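Local coordinates for protein D-ribose pyranase (Bacillus subtilis, PDB 1OGD) that probably interconverts the beta-pyranose and beta-furanose forms of D-ribose, working as a homodecamer built from two pentamers, at residues A[49-54]-A[119-124]. Sequence-based numbering, arbitrary orientation.
Sequences PAFQDT and PYANCI. With RIP (beta-D-ribopyranose), chain G.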
loop_
_atom_site.group_PDB
_atom_site.type_symbol
_atom_site.label_atom_id
_atom_site.label_comp_id
_atom_site.label_asym_id
_atom_site.label_seq_id
_atom_site.Cartn_x
_atom_site.Cartn_y
_atom_site.Cartn_z
ATOM N N PRO A 49 25.866 -12.509 -15.635
ATOM C CA PRO A 49 26.265 -12.112 -16.990
ATOM C C PRO A 49 27.396 -11.104 -16.954
ATOM O O PRO A 49 27.607 -10.427 -15.946
ATOM C CB PRO A 49 25.000 -11.482 -17.576
ATOM C CG PRO A 49 23.911 -11.740 -16.550
ATOM C CD PRO A 49 24.629 -11.818 -15.247
ATOM N N ALA A 50 28.105 -10.989 -18.070
ATOM C CA ALA A 50 29.211 -10.052 -18.178
ATOM C C ALA A 50 28.710 -8.683 -18.619
ATOM O O ALA A 50 27.663 -8.567 -19.255
ATOM C CB ALA A 50 30.245 -10.579 -19.176
ATOM N N PHE A 51 29.464 -7.650 -18.266
ATOM C CA PHE A 51 29.127 -6.282 -18.625
ATOM C C PHE A 51 28.936 -6.157 -20.135
ATOM O O PHE A 51 27.975 -5.544 -20.609
ATOM C CB PHE A 51 30.246 -5.344 -18.184
ATOM C CG PHE A 51 30.063 -3.927 -18.637
ATOM C CD1 PHE A 51 29.145 -3.091 -18.006
ATOM C CD2 PHE A 51 30.815 -3.421 -19.695
ATOM C CE1 PHE A 51 28.978 -1.770 -18.420
ATOM C CE2 PHE A 51 30.657 -2.104 -20.118
ATOM C CZ PHE A 51 29.737 -1.273 -19.480
ATOM N N GLN A 52 29.864 -6.739 -20.888
ATOM C CA GLN A 52 29.802 -6.671 -22.341
ATOM C C GLN A 52 28.542 -7.310 -22.893
ATOM O O GLN A 52 27.866 -6.721 -23.728
ATOM C CB GLN A 52 31.030 -7.342 -22.963
ATOM C CG GLN A 52 32.346 -6.811 -22.432
ATOM C CD GLN A 52 33.524 -7.199 -23.301
ATOM O OE1 GLN A 52 33.513 -8.244 -23.951
ATOM N NE2 GLN A 52 34.556 -6.361 -23.302
ATOM N N ASP A 53 28.224 -8.514 -22.433
ATOM C CA ASP A 53 27.035 -9.195 -22.919
ATOM C C ASP A 53 25.767 -8.412 -22.636
ATOM O O ASP A 53 24.895 -8.301 -23.499
ATOM C CB ASP A 53 26.924 -10.590 -22.310
ATOM C CG ASP A 53 28.014 -11.517 -22.799
ATOM O OD1 ASP A 53 28.428 -11.375 -23.970
ATOM O OD2 ASP A 53 28.450 -12.393 -22.026
ATOM N N THR A 54 25.663 -7.859 -21.434
ATOM C CA THR A 54 24.477 -7.096 -21.079
ATOM C C THR A 54 24.368 -5.821 -21.912
ATOM O O THR A 54 23.304 -5.504 -22.438
ATOM C CB THR A 54 24.487 -6.751 -19.578
ATOM O OG1 THR A 54 24.607 -7.963 -18.823
ATOM C CG2 THR A 54 23.192 -6.052 -19.178
ATOM N N PRO A 119 36.718 -3.517 -12.092
ATOM C CA PRO A 119 36.656 -2.091 -11.759
ATOM C C PRO A 119 36.005 -1.155 -12.771
ATOM O O PRO A 119 36.335 -1.164 -13.959
ATOM C CB PRO A 119 38.122 -1.728 -11.528
ATOM C CG PRO A 119 38.699 -2.992 -11.008
ATOM C CD PRO A 119 38.094 -4.020 -11.928
ATOM N N TYR A 120 35.088 -0.335 -12.266
ATOM C CA TYR A 120 34.375 0.671 -13.045
ATOM C C TYR A 120 33.676 0.209 -14.321
ATOM O O TYR A 120 33.595 0.953 -15.302
ATOM C CB TYR A 120 35.320 1.831 -13.359
ATOM C CG TYR A 120 36.056 2.332 -12.135
ATOM C CD1 TYR A 120 37.268 1.762 -11.744
ATOM C CD2 TYR A 120 35.512 3.342 -11.338
ATOM C CE1 TYR A 120 37.921 2.186 -10.586
ATOM C CE2 TYR A 120 36.153 3.771 -10.181
ATOM C CZ TYR A 120 37.356 3.189 -9.811
ATOM O OH TYR A 120 37.991 3.609 -8.664
ATOM N N ALA A 121 33.168 -1.016 -14.306
ATOM C CA ALA A 121 32.448 -1.533 -15.456
ATOM C C ALA A 121 30.988 -1.103 -15.299
ATOM O O ALA A 121 30.119 -1.932 -15.042
ATOM C CB ALA A 121 32.545 -3.051 -15.506
ATOM N N ASN A 122 30.744 0.202 -15.429
ATOM C CA ASN A 122 29.400 0.767 -15.316
ATOM C C ASN A 122 29.191 1.827 -16.388
ATOM O O ASN A 122 30.130 2.514 -16.785
ATOM C CB ASN A 122 29.176 1.466 -13.963
ATOM C CG ASN A 122 29.650 0.650 -12.779
ATOM O OD1 ASN A 122 30.717 0.915 -12.223
ATOM N ND2 ASN A 122 28.861 -0.340 -12.379
ATOM N N CYS A 123 27.960 1.973 -16.854
ATOM C CA CYS A 123 27.668 3.012 -17.829
ATOM C C CYS A 123 26.194 3.376 -17.812
ATOM O O CYS A 123 25.342 2.566 -17.449
ATOM C CB CYS A 123 28.080 2.586 -19.242
ATOM S SG CYS A 123 27.017 1.362 -19.999
ATOM N N ILE A 124 25.913 4.612 -18.198
ATOM C CA ILE A 124 24.555 5.115 -18.268
ATOM C C ILE A 124 24.194 5.266 -19.740
ATOM O O ILE A 124 24.947 5.873 -20.512
ATOM C CB ILE A 124 24.433 6.499 -17.592
ATOM C CG1 ILE A 124 24.544 6.346 -16.073
ATOM C CG2 ILE A 124 23.117 7.163 -17.982
ATOM C CD1 ILE A 124 24.592 7.673 -15.329
HETATM C C1 RIP G . 31.853 0.653 -6.982
HETATM C C2 RIP G . 31.872 0.003 -8.342
HETATM C C3 RIP G . 33.075 0.503 -9.127
HETATM C C4 RIP G . 34.403 0.330 -8.400
HETATM C C5 RIP G . 34.279 1.015 -7.044
HETATM O O1 RIP G . 31.543 2.029 -7.071
HETATM O O2 RIP G . 31.930 -1.394 -8.150
HETATM O O3 RIP G . 33.123 -0.111 -10.389
HETATM O O4 RIP G . 34.695 -1.037 -8.184
HETATM O O5 RIP G . 33.130 0.560 -6.296
#
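Phe51 and Ala121 bring the two backbones together, their CA atoms 6.6 Å apart, where the first turn of helix 51-61 packs on the ribose-binding loop that leads into central strand 123-127 of the mixed RbsD/FucU sheet. Ala50 is the N-cap residue, and Ala121 centres an inverse gamma turn whose Asn122 N to Tyr120 O bond is weak. No hydrogen bond crosses the contact; the Phe51 ring carries it. With CG anti to the backbone N (chi1 174°), that ring reaches the loop and takes Ala121 CB over one face, Phe51 CG to Ala121 CB 4.1 Å. Phe51 CD1 lies 3.3 Å from Ala121 O. Cys123 SG approaches obliquely, 3.8 Å from Phe51 CZ; the line from SG to the ring centroid lies 73° off the ring normal, a sulfur-aromatic contact. Leu84 and Ile26 also pack on Phe51. Replacing Phe51 by alanine is likely to leave the Ala121 methyl and Cys123 sulfur without their aromatic partner. Beyond that turn lies the sugar, which Asp28 and His98 of the same chain and His20 of a neighbouring subunit also hydrogen-bond. C4 of the ribopyranose sits over the centre of the Tyr120 ring, and Tyr120 N gives O3 a weak, bent hydrogen bond of 2.7 Å.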